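Local coordinates for protein transcriptional regulator (NtrC family) (Aquifex aeolicus, PDB 3DZD) that probably activates sigma54-dependent transcription as an AAA+ ATPase whose activity is governed by a response-regulator receiver domain, at residues Lys1-Asp7 against Tyr25-Lys31; Leu43-Val47 against Ala115-Tyr119; Arg213-Glu219 against Ser250-Leu254. One frame throughout, in Å; residues are numbered along the deposited sequence.

From the N terminus, contact 1 closes first: strand 2-6 runs out, helix 10-22 brings the chain back, and strand 26-30 pairs alongside. Contact 2 opens only after that, at 43-47, and spans 67 residues before helix 105-119 returns to close most of the receiver domain. Contact 3 closes a shorter excursion within the sigma-54 interaction domain. The three follow in series, none nested or crossed. Contacts 1 and 2 share one core: Leu4 N probably bonds to Val47 O, and the Phe116 ring packs on Tyr25. Contact 3 lies apart, its centre about 44 Å from that of contact 1, but all three meet the second subunit.

Contact 1: Lys1-Asp7 against Tyr25-Lys31; sequences KRVLVVD and YHPDTAK
His26 O is approached by two strand residues and a water: Val3 N gives it a weak bond of 3.4 Å, Arg2 CA sends a C-H against it, and water 1 donates at 2.6 Å. The same water accepts from Arg2 NH1, so the arginine reaches across to the neighbouring strand through a single molecule. This is the parallel pairing of the first beta-alpha-beta unit of a CheY-like receiver domain, strand 2-6 beside edge strand 26-30, with helix 10-22 as the connection. Further along, the ladder tightens. Val3 O takes Asp28 N at 2.9 Å, Asp28 O takes Val5 N at 2.8 Å, and Val5 O in turn receives Ala30 N. Val3, Val5, Pro27 and Thr29 lie on the face toward helix 10-22, where Val5 CB meets Thr29 CG2. Leu4, Val6 and Ala30 occupy the other face, against helix 33-42; Leu4 has CG anti to its backbone N (chi1 172°), which carries CD1 across to Ala30 CB at 4.2 Å. Arg2, on that same face, brings NH1 to 4.1 Å from His26 CB, its guanidinium plane at 86° to the imidazole without stacking on it, and NH2 forms a salt bridge with Glu261 of the second subunit. Asp7, at the C-terminal end, holds Glu9 N through OD2 while OD1 comes near Asp51, consistent with the acidic pocket of receiver domains. Its own N closes the ladder on Ala30 O, nearly in line with the C=O bond at 3.1 Å.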
loop_
_atom_site.group_PDB
_atom_site.type_symbol
_atom_site.label_atom_id
_atom_site.label_comp_id
_atom_site.label_asym_id
_atom_site.label_seq_id
_atom_site.Cartn_x
_atom_site.Cartn_y
_atom_site.Cartn_z
ATOM N N LYS A 1 -21.961 -7.603 -5.081
ATOM C CA LYS A 1 -21.791 -8.005 -3.690
ATOM C C LYS A 1 -22.609 -9.253 -3.394
ATOM O O LYS A 1 -23.757 -9.157 -2.959
ATOM C CB LYS A 1 -22.246 -6.887 -2.752
ATOM C CG LYS A 1 -21.490 -5.587 -2.901
ATOM C CD LYS A 1 -20.205 -5.597 -2.099
ATOM C CE LYS A 1 -19.429 -4.314 -2.325
ATOM N NZ LYS A 1 -20.332 -3.131 -2.286
ATOM N N ARG A 2 -22.019 -10.421 -3.617
ATOM C CA ARG A 2 -22.729 -11.676 -3.389
ATOM C C ARG A 2 -22.555 -12.220 -1.975
ATOM O O ARG A 2 -21.529 -12.004 -1.337
ATOM C CB ARG A 2 -22.300 -12.728 -4.401
ATOM C CG ARG A 2 -22.762 -12.442 -5.810
ATOM C CD ARG A 2 -22.748 -13.708 -6.633
ATOM N NE ARG A 2 -23.074 -13.474 -8.037
ATOM C CZ ARG A 2 -24.271 -13.095 -8.476
ATOM N NH1 ARG A 2 -25.265 -12.880 -7.622
ATOM N NH2 ARG A 2 -24.470 -12.918 -9.775
ATOM N N VAL A 3 -23.575 -12.922 -1.488
ATOM C CA VAL A 3 -23.517 -13.560 -0.177
ATOM C C VAL A 3 -24.224 -14.903 -0.233
ATOM O O VAL A 3 -25.401 -14.963 -0.566
ATOM C CB VAL A 3 -24.187 -12.694 0.914
ATOM C CG1 VAL A 3 -24.143 -13.400 2.267
ATOM C CG2 VAL A 3 -23.520 -11.327 0.996
ATOM N N LEU A 4 -23.510 -15.979 0.077
ATOM C CA LEU A 4 -24.134 -17.298 0.093
ATOM C C LEU A 4 -24.555 -17.643 1.507
ATOM O O LEU A 4 -23.738 -17.612 2.427
ATOM C CB LEU A 4 -23.185 -18.381 -0.444
ATOM C CG LEU A 4 -23.668 -19.834 -0.305
ATOM C CD1 LEU A 4 -24.871 -20.119 -1.203
ATOM C CD2 LEU A 4 -22.544 -20.819 -0.592
ATOM N N VAL A 5 -25.836 -17.960 1.671
ATOM C CA VAL A 5 -26.389 -18.332 2.968
ATOM C C VAL A 5 -26.689 -19.823 3.004
ATOM O O VAL A 5 -27.566 -20.305 2.281
ATOM C CB VAL A 5 -27.679 -17.553 3.287
ATOM C CG1 VAL A 5 -28.192 -17.939 4.665
ATOM C CG2 VAL A 5 -27.428 -16.056 3.226
ATOM N N VAL A 6 -25.944 -20.544 3.840
ATOM C CA VAL A 6 -26.098 -21.987 3.990
ATOM C C VAL A 6 -26.776 -22.338 5.318
ATOM O O VAL A 6 -26.194 -22.135 6.388
ATOM C CB VAL A 6 -24.736 -22.697 3.945
ATOM C CG1 VAL A 6 -24.929 -24.197 3.900
ATOM C CG2 VAL A 6 -23.934 -22.223 2.744
ATOM N N ASP A 7 -27.996 -22.870 5.250
ATOM C CA ASP A 7 -28.746 -23.202 6.461
ATOM C C ASP A 7 -29.918 -24.139 6.195
ATOM O O ASP A 7 -30.509 -24.132 5.116
ATOM C CB ASP A 7 -29.242 -21.929 7.166
ATOM C CG ASP A 7 -29.601 -22.167 8.636
ATOM O OD1 ASP A 7 -28.945 -21.584 9.522
ATOM O OD2 ASP A 7 -30.539 -22.936 8.916
ATOM N N TYR A 25 -27.334 -6.146 -1.093
ATOM C CA TYR A 25 -26.570 -7.356 -1.384
ATOM C C TYR A 25 -27.393 -8.294 -2.241
ATOM O O TYR A 25 -28.622 -8.306 -2.164
ATOM C CB TYR A 25 -26.125 -8.077 -0.108
ATOM C CG TYR A 25 -25.404 -7.198 0.881
ATOM C CD1 TYR A 25 -24.045 -6.943 0.752
ATOM C CD2 TYR A 25 -26.085 -6.627 1.951
ATOM C CE1 TYR A 25 -23.382 -6.132 1.661
ATOM C CE2 TYR A 25 -25.439 -5.819 2.863
ATOM C CZ TYR A 25 -24.090 -5.573 2.715
ATOM O OH TYR A 25 -23.452 -4.771 3.635
ATOM N N HIS A 26 -26.713 -9.079 -3.059
ATOM C CA HIS A 26 -27.389 -10.058 -3.890
ATOM C C HIS A 26 -27.169 -11.463 -3.308
ATOM O O HIS A 26 -26.154 -12.104 -3.571
ATOM C CB HIS A 26 -26.924 -9.929 -5.349
ATOM C CG HIS A 26 -27.346 -8.645 -6.007
ATOM N ND1 HIS A 26 -26.872 -7.410 -5.613
ATOM C CD2 HIS A 26 -28.202 -8.404 -7.030
ATOM C CE1 HIS A 26 -27.417 -6.466 -6.360
ATOM N NE2 HIS A 26 -28.229 -7.042 -7.227
ATOM N N PRO A 27 -28.130 -11.931 -2.491
ATOM C CA PRO A 27 -28.050 -13.197 -1.753
ATOM C C PRO A 27 -28.323 -14.414 -2.623
ATOM O O PRO A 27 -29.051 -14.324 -3.618
ATOM C CB PRO A 27 -29.190 -13.092 -0.731
ATOM C CG PRO A 27 -29.871 -11.784 -0.978
ATOM C CD PRO A 27 -29.437 -11.281 -2.310
ATOM N N ASP A 28 -27.745 -15.543 -2.224
ATOM C CA ASP A 28 -28.114 -16.855 -2.736
ATOM C C ASP A 28 -28.168 -17.773 -1.525
ATOM O O ASP A 28 -27.620 -17.439 -0.482
ATOM C CB ASP A 28 -27.081 -17.356 -3.739
ATOM C CG ASP A 28 -27.630 -18.433 -4.660
ATOM O OD1 ASP A 28 -28.752 -18.939 -4.410
ATOM O OD2 ASP A 28 -26.932 -18.776 -5.640
ATOM N N THR A 29 -28.829 -18.919 -1.647
ATOM C CA THR A 29 -28.987 -19.814 -0.507
ATOM C C THR A 29 -28.761 -21.270 -0.881
ATOM O O THR A 29 -29.128 -21.703 -1.969
ATOM C CB THR A 29 -30.381 -19.677 0.128
ATOM O OG1 THR A 29 -31.381 -20.063 -0.820
ATOM C CG2 THR A 29 -30.637 -18.244 0.553
ATOM N N ALA A 30 -28.146 -22.014 0.031
ATOM C CA ALA A 30 -27.988 -23.456 -0.111
ATOM C C ALA A 30 -28.572 -24.136 1.119
ATOM O O ALA A 30 -28.295 -23.735 2.249
ATOM C CB ALA A 30 -26.531 -23.821 -0.274
ATOM N N LYS A 31 -29.381 -25.165 0.903
ATOM C CA LYS A 31 -30.108 -25.795 1.997
ATOM C C LYS A 31 -29.422 -27.065 2.499
ATOM O O LYS A 31 -29.834 -27.649 3.500
ATOM C CB LYS A 31 -31.547 -26.081 1.569
ATOM C CG LYS A 31 -32.303 -24.835 1.128
ATOM C CD LYS A 31 -33.601 -25.187 0.412
ATOM C CE LYS A 31 -34.308 -23.944 -0.125
ATOM N NZ LYS A 31 -35.570 -24.287 -0.850
HETATM O O HOH W 1 -25.835 -14.097 -5.263
#

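Contact 2: Leu43-Val47 against Ala115-Tyr119; sequences LFFPV and AFEEY
Val47 CG2 sits over the centre of the Phe116 ring, 3.7 Å from its centroid and only 3° off the normal, a CH-pi contact almost perpendicular to the ring plane. Its placement follows from the valine's first torsion, which sets CG1 anti to the backbone N (chi1 172°) and CG2 anti to the carbonyl carbon; both methyls then reach Ala115 CB. One residue earlier, Pro46 CB lies between the two aromatic rings of the helix. It covers the middle of one Tyr119 face, 3.8 Å from the centroid, and the same atom touches the rim carbon Phe116 CE1 at 3.7 Å. Proline, valine, alanine and both rings thus make a compact apolar patch.

Toward Phe44 the contact thins out. There the phenylalanine offers only its ring edge, CE2 meeting Tyr119 CE1 at 3.8 Å; little of it is buried against the helix, and both residues stay partly exposed. The second subunit comes close on this flank, with its Gln258 against Phe44 and its Asp222 against Tyr119.

In the receiver fold the contact lays the end of helix 105-119 on the loop leading from helix 33-42 into strand 47-51. Phe116 reaches on to Val3 of strand 2-6, while Val47 and Ala115 both pack on Ile76 of strand 74-79, so the helix end packs against side chains from three adjacent inner strands of the parallel sheet.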
loop_
_atom_site.group_PDB
_atom_site.type_symbol
_atom_site.label_atom_id
_atom_site.label_comp_id
_atom_site.label_asym_id
_atom_site.label_seq_id
_atom_site.Cartn_x
_atom_site.Cartn_y
_atom_site.Cartn_z
ATOM N N LEU A 43 -19.432 -20.493 -8.524
ATOM C CA LEU A 43 -19.400 -19.040 -8.465
ATOM C C LEU A 43 -18.733 -18.555 -7.177
ATOM O O LEU A 43 -18.815 -19.206 -6.134
ATOM C CB LEU A 43 -20.822 -18.492 -8.602
ATOM C CG LEU A 43 -21.173 -17.100 -8.072
ATOM C CD1 LEU A 43 -20.439 -16.003 -8.839
ATOM C CD2 LEU A 43 -22.678 -16.889 -8.146
ATOM N N PHE A 44 -18.047 -17.421 -7.256
ATOM C CA PHE A 44 -17.334 -16.909 -6.095
ATOM C C PHE A 44 -18.184 -15.988 -5.219
ATOM O O PHE A 44 -18.673 -14.955 -5.678
ATOM C CB PHE A 44 -16.055 -16.181 -6.506
ATOM C CG PHE A 44 -15.330 -15.564 -5.348
ATOM C CD1 PHE A 44 -14.626 -16.355 -4.459
ATOM C CD2 PHE A 44 -15.384 -14.199 -5.125
ATOM C CE1 PHE A 44 -13.975 -15.802 -3.387
ATOM C CE2 PHE A 44 -14.733 -13.638 -4.049
ATOM C CZ PHE A 44 -14.024 -14.442 -3.178
ATOM N N PHE A 45 -18.358 -16.379 -3.958
ATOM C CA PHE A 45 -19.011 -15.527 -2.968
ATOM C C PHE A 45 -17.957 -14.959 -2.036
ATOM O O PHE A 45 -17.285 -15.713 -1.344
ATOM C CB PHE A 45 -20.019 -16.324 -2.140
ATOM C CG PHE A 45 -21.125 -16.934 -2.948
ATOM C CD1 PHE A 45 -22.247 -16.193 -3.284
ATOM C CD2 PHE A 45 -21.053 -18.257 -3.356
ATOM C CE1 PHE A 45 -23.271 -16.756 -4.022
ATOM C CE2 PHE A 45 -22.071 -18.828 -4.095
ATOM C CZ PHE A 45 -23.183 -18.077 -4.426
ATOM N N PRO A 46 -17.804 -13.626 -2.020
ATOM C CA PRO A 46 -16.883 -12.973 -1.085
ATOM C C PRO A 46 -17.210 -13.356 0.355
ATOM O O PRO A 46 -16.306 -13.558 1.168
ATOM C CB PRO A 46 -17.164 -11.482 -1.296
ATOM C CG PRO A 46 -17.742 -11.385 -2.654
ATOM C CD PRO A 46 -18.489 -12.663 -2.897
ATOM N N VAL A 47 -18.500 -13.451 0.664
ATOM C CA VAL A 47 -18.934 -13.758 2.023
ATOM C C VAL A 47 -19.868 -14.963 2.051
ATOM O O VAL A 47 -20.825 -15.041 1.285
ATOM C CB VAL A 47 -19.653 -12.557 2.666
ATOM C CG1 VAL A 47 -20.260 -12.950 4.003
ATOM C CG2 VAL A 47 -18.695 -11.373 2.809
ATOM N N ALA A 115 -17.650 -8.296 7.493
ATOM C CA ALA A 115 -17.199 -9.392 6.634
ATOM C C ALA A 115 -16.715 -8.873 5.272
ATOM O O ALA A 115 -15.689 -9.311 4.766
ATOM C CB ALA A 115 -18.290 -10.435 6.452
ATOM N N PHE A 116 -17.446 -7.936 4.682
ATOM C CA PHE A 116 -17.032 -7.408 3.392
ATOM C C PHE A 116 -15.774 -6.551 3.496
ATOM O O PHE A 116 -14.938 -6.582 2.606
ATOM C CB PHE A 116 -18.164 -6.648 2.684
ATOM C CG PHE A 116 -19.067 -7.534 1.864
ATOM C CD1 PHE A 116 -18.644 -8.038 0.645
ATOM C CD2 PHE A 116 -20.344 -7.866 2.315
ATOM C CE1 PHE A 116 -19.478 -8.865 -0.109
ATOM C CE2 PHE A 116 -21.182 -8.687 1.564
ATOM C CZ PHE A 116 -20.754 -9.188 0.357
ATOM N N GLU A 117 -15.620 -5.790 4.570
ATOM C CA GLU A 117 -14.406 -5.002 4.668
ATOM C C GLU A 117 -13.209 -5.887 5.024
ATOM O O GLU A 117 -12.068 -5.521 4.786
ATOM C CB GLU A 117 -14.556 -3.793 5.599
ATOM C CG GLU A 117 -14.921 -4.097 7.035
ATOM C CD GLU A 117 -15.223 -2.830 7.830
ATOM O OE1 GLU A 117 -16.295 -2.222 7.606
ATOM O OE2 GLU A 117 -14.386 -2.447 8.678
ATOM N N GLU A 118 -13.473 -7.066 5.571
ATOM C CA GLU A 118 -12.404 -8.026 5.788
ATOM C C GLU A 118 -12.002 -8.603 4.434
ATOM O O GLU A 118 -10.825 -8.845 4.163
ATOM C CB GLU A 118 -12.875 -9.144 6.717
ATOM C CG GLU A 118 -11.990 -10.373 6.698
ATOM C CD GLU A 118 -10.737 -10.186 7.521
ATOM O OE1 GLU A 118 -10.646 -9.163 8.237
ATOM O OE2 GLU A 118 -9.851 -11.076 7.465
ATOM N N TYR A 119 -13.000 -8.830 3.588
ATOM C CA TYR A 119 -12.754 -9.322 2.251
ATOM C C TYR A 119 -11.981 -8.284 1.443
ATOM O O TYR A 119 -11.013 -8.607 0.768
ATOM C CB TYR A 119 -14.071 -9.650 1.558
ATOM C CG TYR A 119 -13.928 -9.747 0.066
ATOM C CD1 TYR A 119 -13.285 -10.828 -0.517
ATOM C CD2 TYR A 119 -14.418 -8.745 -0.761
ATOM C CE1 TYR A 119 -13.146 -10.917 -1.885
ATOM C CE2 TYR A 119 -14.288 -8.822 -2.126
ATOM C CZ TYR A 119 -13.646 -9.907 -2.688
ATOM O OH TYR A 119 -13.505 -9.980 -4.060
#

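Contact 3: Arg213-Glu219 against Ser250-Leu254; sequences RKKGKLE and SFTRL
Arg253 and Arg213 lay their guanidinium groups nearly flat on one another, centres 4.6 Å apart and planes at 23°, with Arg213 CD over the middle of the Arg253 group. Arg213 is poorly ordered; its NH1 pairs with Asp72 of the second subunit, a carboxylate that probably tempers the two like charges. Glu219 runs straight out from CG (chi2 173°), carrying its carboxylate to Arg253: OE1 forms a salt bridge with Arg253 NH2 at 2.7 Å, and OE2 lies 2.9 Å from the same nitrogen. The carboxylate is turned 50° from the guanidinium plane, and Lys215 NZ makes a long ion pair with Glu219 OE2, completing a salt-bridge network. In this sigma-54 interaction domain, 213-219 follows the GAFTGA motif and enters helix 217-220 at N-cap Gly216, while 250-254 starts from the hairpin of strands 250-251 and 260-261, probably the pre-sensor-1 insertion. Replacing Arg253 with a methionine would probably leave the Glu219 carboxylate without its nearest positive mate and the Arg213 guanidinium without a flat partner. The Leu218 and Phe251 side chains run antiparallel alongside each other: Leu218 CD1 hangs over the ring, 4.1 Å from its centroid, while Glu219 CB meets the Phe251 edge at CZ.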
loop_
_atom_site.group_PDB
_atom_site.type_symbol
_atom_site.label_atom_id
_atom_site.label_comp_id
_atom_site.label_asym_id
_atom_site.label_seq_id
_atom_site.Cartn_x
_atom_site.Cartn_y
_atom_site.Cartn_z
ATOM N N ARG A 213 -4.854 17.698 11.662
ATOM C CA ARG A 213 -3.905 16.744 12.226
ATOM C C ARG A 213 -3.250 15.857 11.170
ATOM O O ARG A 213 -3.901 15.413 10.224
ATOM C CB ARG A 213 -4.588 15.872 13.278
ATOM C CG ARG A 213 -3.616 15.098 14.146
ATOM C CD ARG A 213 -4.211 13.788 14.606
ATOM N NE ARG A 213 -4.496 12.918 13.471
ATOM C CZ ARG A 213 -5.049 11.716 13.574
ATOM N NH1 ARG A 213 -5.380 11.241 14.766
ATOM N NH2 ARG A 213 -5.277 10.994 12.487
ATOM N N LYS A 214 -1.955 15.602 11.349
ATOM C CA LYS A 214 -1.200 14.722 10.461
ATOM C C LYS A 214 -0.300 13.792 11.274
ATOM O O LYS A 214 0.392 14.228 12.193
ATOM C CB LYS A 214 -0.356 15.535 9.474
ATOM C CG LYS A 214 0.339 14.689 8.406
ATOM C CD LYS A 214 1.570 15.390 7.822
ATOM C CE LYS A 214 2.691 15.542 8.857
ATOM N NZ LYS A 214 3.885 16.250 8.304
ATOM N N LYS A 215 -0.312 12.510 10.926
ATOM C CA LYS A 215 0.479 11.510 11.640
ATOM C C LYS A 215 1.955 11.577 11.242
ATOM O O LYS A 215 2.289 11.708 10.061
ATOM C CB LYS A 215 -0.058 10.103 11.359
ATOM C CG LYS A 215 -1.564 10.019 11.244
ATOM C CD LYS A 215 -2.029 8.604 10.925
ATOM C CE LYS A 215 -2.191 7.765 12.185
ATOM N NZ LYS A 215 -3.174 6.653 12.005
ATOM N N GLY A 216 2.837 11.476 12.228
ATOM C CA GLY A 216 4.261 11.442 11.953
ATOM C C GLY A 216 4.708 10.077 11.470
ATOM O O GLY A 216 3.997 9.083 11.645
ATOM N N LYS A 217 5.886 10.031 10.857
ATOM C CA LYS A 217 6.467 8.784 10.380
ATOM C C LYS A 217 6.696 7.810 11.540
ATOM O O LYS A 217 6.552 6.599 11.381
ATOM C CB LYS A 217 7.797 9.054 9.670
ATOM C CG LYS A 217 7.732 10.109 8.590
ATOM C CD LYS A 217 7.296 9.525 7.255
ATOM C CE LYS A 217 7.862 10.329 6.085
ATOM N NZ LYS A 217 7.537 9.714 4.770
ATOM N N LEU A 218 7.071 8.333 12.702
ATOM C CA LEU A 218 7.243 7.471 13.869
ATOM C C LEU A 218 6.010 6.583 14.030
ATOM O O LEU A 218 6.115 5.365 14.149
ATOM C CB LEU A 218 7.468 8.298 15.137
ATOM C CG LEU A 218 8.878 8.852 15.338
ATOM C CD1 LEU A 218 8.883 10.031 16.299
ATOM C CD2 LEU A 218 9.789 7.750 15.828
ATOM N N GLU A 219 4.845 7.216 13.994
ATOM C CA GLU A 219 3.565 6.546 14.158
ATOM C C GLU A 219 3.200 5.642 12.978
ATOM O O GLU A 219 2.596 4.585 13.161
ATOM C CB GLU A 219 2.487 7.609 14.344
ATOM C CG GLU A 219 1.109 7.082 14.616
ATOM C CD GLU A 219 0.151 8.203 14.953
ATOM O OE1 GLU A 219 0.614 9.363 15.028
ATOM O OE2 GLU A 219 -1.054 7.927 15.145
ATOM N N SER A 250 8.002 6.131 23.655
ATOM C CA SER A 250 6.824 6.949 23.381
ATOM C C SER A 250 7.219 8.343 22.896
ATOM O O SER A 250 8.390 8.718 22.940
ATOM C CB SER A 250 5.917 7.041 24.612
ATOM O OG SER A 250 6.570 7.687 25.689
ATOM N N PHE A 251 6.241 9.103 22.422
ATOM C CA PHE A 251 6.476 10.484 22.026
ATOM C C PHE A 251 5.160 11.255 21.972
ATOM O O PHE A 251 4.094 10.713 22.259
ATOM C CB PHE A 251 7.162 10.549 20.659
ATOM C CG PHE A 251 6.244 10.270 19.512
ATOM C CD1 PHE A 251 5.572 11.304 18.880
ATOM C CD2 PHE A 251 6.044 8.976 19.071
ATOM C CE1 PHE A 251 4.716 11.053 17.832
ATOM C CE2 PHE A 251 5.186 8.713 18.016
ATOM C CZ PHE A 251 4.524 9.750 17.393
ATOM N N THR A 252 5.240 12.523 21.596
ATOM C CA THR A 252 4.050 13.338 21.429
ATOM C C THR A 252 4.163 14.092 20.116
ATOM O O THR A 252 5.265 14.297 19.610
ATOM C CB THR A 252 3.895 14.325 22.591
ATOM O OG1 THR A 252 5.086 15.115 22.706
ATOM C CG2 THR A 252 3.678 13.571 23.893
ATOM N N ARG A 253 3.031 14.485 19.548
ATOM C CA ARG A 253 3.058 15.249 18.311
ATOM C C ARG A 253 3.522 16.679 18.565
ATOM O O ARG A 253 3.681 17.103 19.717
ATOM C CB ARG A 253 1.684 15.255 17.654
ATOM C CG ARG A 253 1.228 13.883 17.175
ATOM C CD ARG A 253 0.003 14.010 16.298
ATOM N NE ARG A 253 -0.397 12.746 15.687
ATOM C CZ ARG A 253 -1.259 11.894 16.230
ATOM N NH1 ARG A 253 -1.805 12.160 17.412
ATOM N NH2 ARG A 253 -1.575 10.774 15.593
ATOM N N LEU A 254 3.763 17.413 17.486
ATOM C CA LEU A 254 4.018 18.841 17.595
ATOM C C LEU A 254 2.698 19.533 17.897
ATOM O O LEU A 254 1.780 19.527 17.073
ATOM C CB LEU A 254 4.619 19.401 16.300
ATOM C CG LEU A 254 5.984 18.871 15.849
ATOM C CD1 LEU A 254 6.500 19.686 14.665
ATOM C CD2 LEU A 254 7.000 18.864 17.000
#